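Long-range contact in AlkD2 (Streptococcus mutans, PDB 6M9M), which belongs to the HEAT-like repeat family of DNA glycosylases and binds inosine-5'-monophosphate, though its own function remains unknown: residues A[167-172]-A[195-200]. Residues are numbered along the deposited sequence; the frame is centred on the assembly and turned at random.
Sequences NALRDI and NQVYKL
The carbonyl oxygen of L200 takes a hydrogen bond from the guanidinium of R170, NH2 to O at 2.9 Å with an N-H...O angle of 153°. NH2 comes to this oxygen tilted a little out of the carbonyl plane, and the oxygen in turn sits at the edge of the guanidinium, slightly off its plane. R170 gets there with CG anti to its backbone N (chi1 -169°) and the chain extended as far as NE. The aliphatic part of the chain therefore passes across the end of the carbonyl, CB, CG and CD all close to the oxygen and CG 3.3 Å from L200 O, before NH2 closes the bond. Because L200 is the penultimate residue of helix 192-201, the arginine meets an oxygen near the negative end of the helix dipole, which should favour its charge. Beside this bond, the side chains of N167 and L200 pass each other at a slant, OD1 of N167 lying 3.8 Å from CD2 of L200. Deeper in, L169 CD1 makes a looser apolar contact with V197 CG1 at 4.4 Å, while L169 also packs on W187 and I150. The two short segments run roughly parallel, crossing at -27°, and their contact joins helices 159-175 and 192-201 at the C-terminal end of the HEAT-like, all-helical repeat fold.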
loop_
_atom_site.group_PDB
_atom_site.type_symbol
_atom_site.label_atom_id
_atom_site.label_comp_id
_atom_site.label_asym_id
_atom_site.label_seq_id
_atom_site.Cartn_x
_atom_site.Cartn_y
_atom_site.Cartn_z
ATOM N N ASN A 167 4.903 0.743 -13.099
ATOM C CA ASN A 167 3.860 -0.253 -13.311
ATOM C C ASN A 167 2.470 0.286 -13.009
ATOM O O ASN A 167 1.504 -0.147 -13.648
ATOM C CB ASN A 167 4.185 -1.502 -12.509
ATOM C CG ASN A 167 5.290 -2.319 -13.155
ATOM O OD1 ASN A 167 5.270 -2.557 -14.354
ATOM N ND2 ASN A 167 6.279 -2.698 -12.377
ATOM N N ALA A 168 2.344 1.235 -12.070
ATOM C CA ALA A 168 1.040 1.843 -11.817
ATOM C C ALA A 168 0.566 2.657 -13.017
ATOM O O ALA A 168 -0.628 2.645 -13.351
ATOM C CB ALA A 168 1.088 2.687 -10.547
ATOM N N LEU A 169 1.486 3.353 -13.691
ATOM C CA LEU A 169 1.130 4.053 -14.919
ATOM C C LEU A 169 0.852 3.064 -16.048
ATOM O O LEU A 169 -0.047 3.289 -16.866
ATOM C CB LEU A 169 2.239 5.028 -15.312
ATOM C CG LEU A 169 2.446 6.232 -14.396
ATOM C CD1 LEU A 169 3.732 6.957 -14.757
ATOM C CD2 LEU A 169 1.274 7.203 -14.454
ATOM N N ARG A 170 1.624 1.972 -16.114
ATOM C CA ARG A 170 1.380 0.918 -17.098
ATOM C C ARG A 170 -0.026 0.350 -16.954
ATOM O O ARG A 170 -0.723 0.157 -17.961
ATOM C CB ARG A 170 2.432 -0.171 -16.918
ATOM C CG ARG A 170 2.512 -1.223 -18.003
ATOM C CD ARG A 170 3.495 -2.294 -17.574
ATOM N NE ARG A 170 3.787 -3.379 -18.506
ATOM C CZ ARG A 170 4.895 -3.475 -19.242
ATOM N NH1 ARG A 170 5.079 -4.545 -19.991
ATOM N NH2 ARG A 170 5.795 -2.502 -19.251
ATOM N N ASP A 171 -0.471 0.106 -15.711
ATOM C CA ASP A 171 -1.838 -0.359 -15.495
ATOM C C ASP A 171 -2.836 0.595 -16.159
ATOM O O ASP A 171 -3.764 0.182 -16.872
ATOM C CB ASP A 171 -2.221 -0.324 -14.004
ATOM C CG ASP A 171 -1.422 -1.243 -13.090
ATOM O OD1 ASP A 171 -0.937 -2.319 -13.482
ATOM O OD2 ASP A 171 -1.388 -0.888 -11.876
ATOM N N ILE A 172 -2.687 1.891 -15.862
ATOM C CA ILE A 172 -3.646 2.900 -16.304
ATOM C C ILE A 172 -3.638 3.014 -17.816
ATOM O O ILE A 172 -4.687 3.249 -18.428
ATOM C CB ILE A 172 -3.348 4.238 -15.592
ATOM C CG1 ILE A 172 -3.550 4.093 -14.086
ATOM C CG2 ILE A 172 -4.229 5.356 -16.131
ATOM C CD1 ILE A 172 -3.013 5.269 -13.291
ATOM N N ASN A 195 13.991 7.508 -16.953
ATOM C CA ASN A 195 14.033 6.554 -18.058
ATOM C C ASN A 195 13.575 5.175 -17.616
ATOM O O ASN A 195 12.882 4.480 -18.366
ATOM C CB ASN A 195 15.419 6.530 -18.687
ATOM C CG ASN A 195 15.581 7.613 -19.715
ATOM O OD1 ASN A 195 14.977 7.562 -20.782
ATOM N ND2 ASN A 195 16.379 8.621 -19.395
ATOM N N GLN A 196 13.911 4.781 -16.390
ATOM C CA GLN A 196 13.431 3.506 -15.879
ATOM C C GLN A 196 11.903 3.494 -15.809
ATOM O O GLN A 196 11.244 2.525 -16.226
ATOM C CB GLN A 196 14.041 3.257 -14.500
ATOM C CG GLN A 196 13.530 1.993 -13.880
ATOM C CD GLN A 196 14.291 1.586 -12.655
ATOM O OE1 GLN A 196 14.756 2.433 -11.883
ATOM N NE2 GLN A 196 14.447 0.278 -12.469
ATOM N N VAL A 197 11.323 4.563 -15.272
ATOM C CA VAL A 197 9.878 4.647 -15.138
ATOM C C VAL A 197 9.223 4.717 -16.509
ATOM O O VAL A 197 8.202 4.064 -16.753
ATOM C CB VAL A 197 9.527 5.868 -14.267
ATOM C CG1 VAL A 197 8.021 6.102 -14.244
ATOM C CG2 VAL A 197 10.061 5.698 -12.841
ATOM N N TYR A 198 9.794 5.517 -17.419
ATOM C CA TYR A 198 9.222 5.671 -18.750
ATOM C C TYR A 198 9.124 4.335 -19.475
ATOM O O TYR A 198 8.105 4.045 -20.114
ATOM C CB TYR A 198 10.052 6.663 -19.554
ATOM C CG TYR A 198 9.498 6.922 -20.936
ATOM C CD1 TYR A 198 8.566 7.920 -21.136
ATOM C CD2 TYR A 198 9.901 6.174 -22.026
ATOM C CE1 TYR A 198 8.042 8.171 -22.397
ATOM C CE2 TYR A 198 9.390 6.418 -23.302
ATOM C CZ TYR A 198 8.453 7.417 -23.477
ATOM O OH TYR A 198 7.934 7.685 -24.733
ATOM N N LYS A 199 10.170 3.508 -19.401
ATOM C CA LYS A 199 10.121 2.228 -20.098
ATOM C C LYS A 199 8.980 1.365 -19.580
ATOM O O LYS A 199 8.256 0.750 -20.370
ATOM C CB LYS A 199 11.437 1.482 -19.963
ATOM C CG LYS A 199 12.560 2.043 -20.801
ATOM C CD LYS A 199 13.832 1.213 -20.617
ATOM C CE LYS A 199 14.950 1.663 -21.531
ATOM N NZ LYS A 199 15.441 3.018 -21.152
ATOM N N LEU A 200 8.790 1.315 -18.258
ATOM C CA LEU A 200 7.702 0.515 -17.712
ATOM C C LEU A 200 6.349 1.064 -18.146
ATOM O O LEU A 200 5.434 0.300 -18.477
ATOM C CB LEU A 200 7.778 0.511 -16.186
ATOM C CG LEU A 200 8.923 -0.296 -15.587
ATOM C CD1 LEU A 200 9.098 0.006 -14.111
ATOM C CD2 LEU A 200 8.709 -1.793 -15.768
#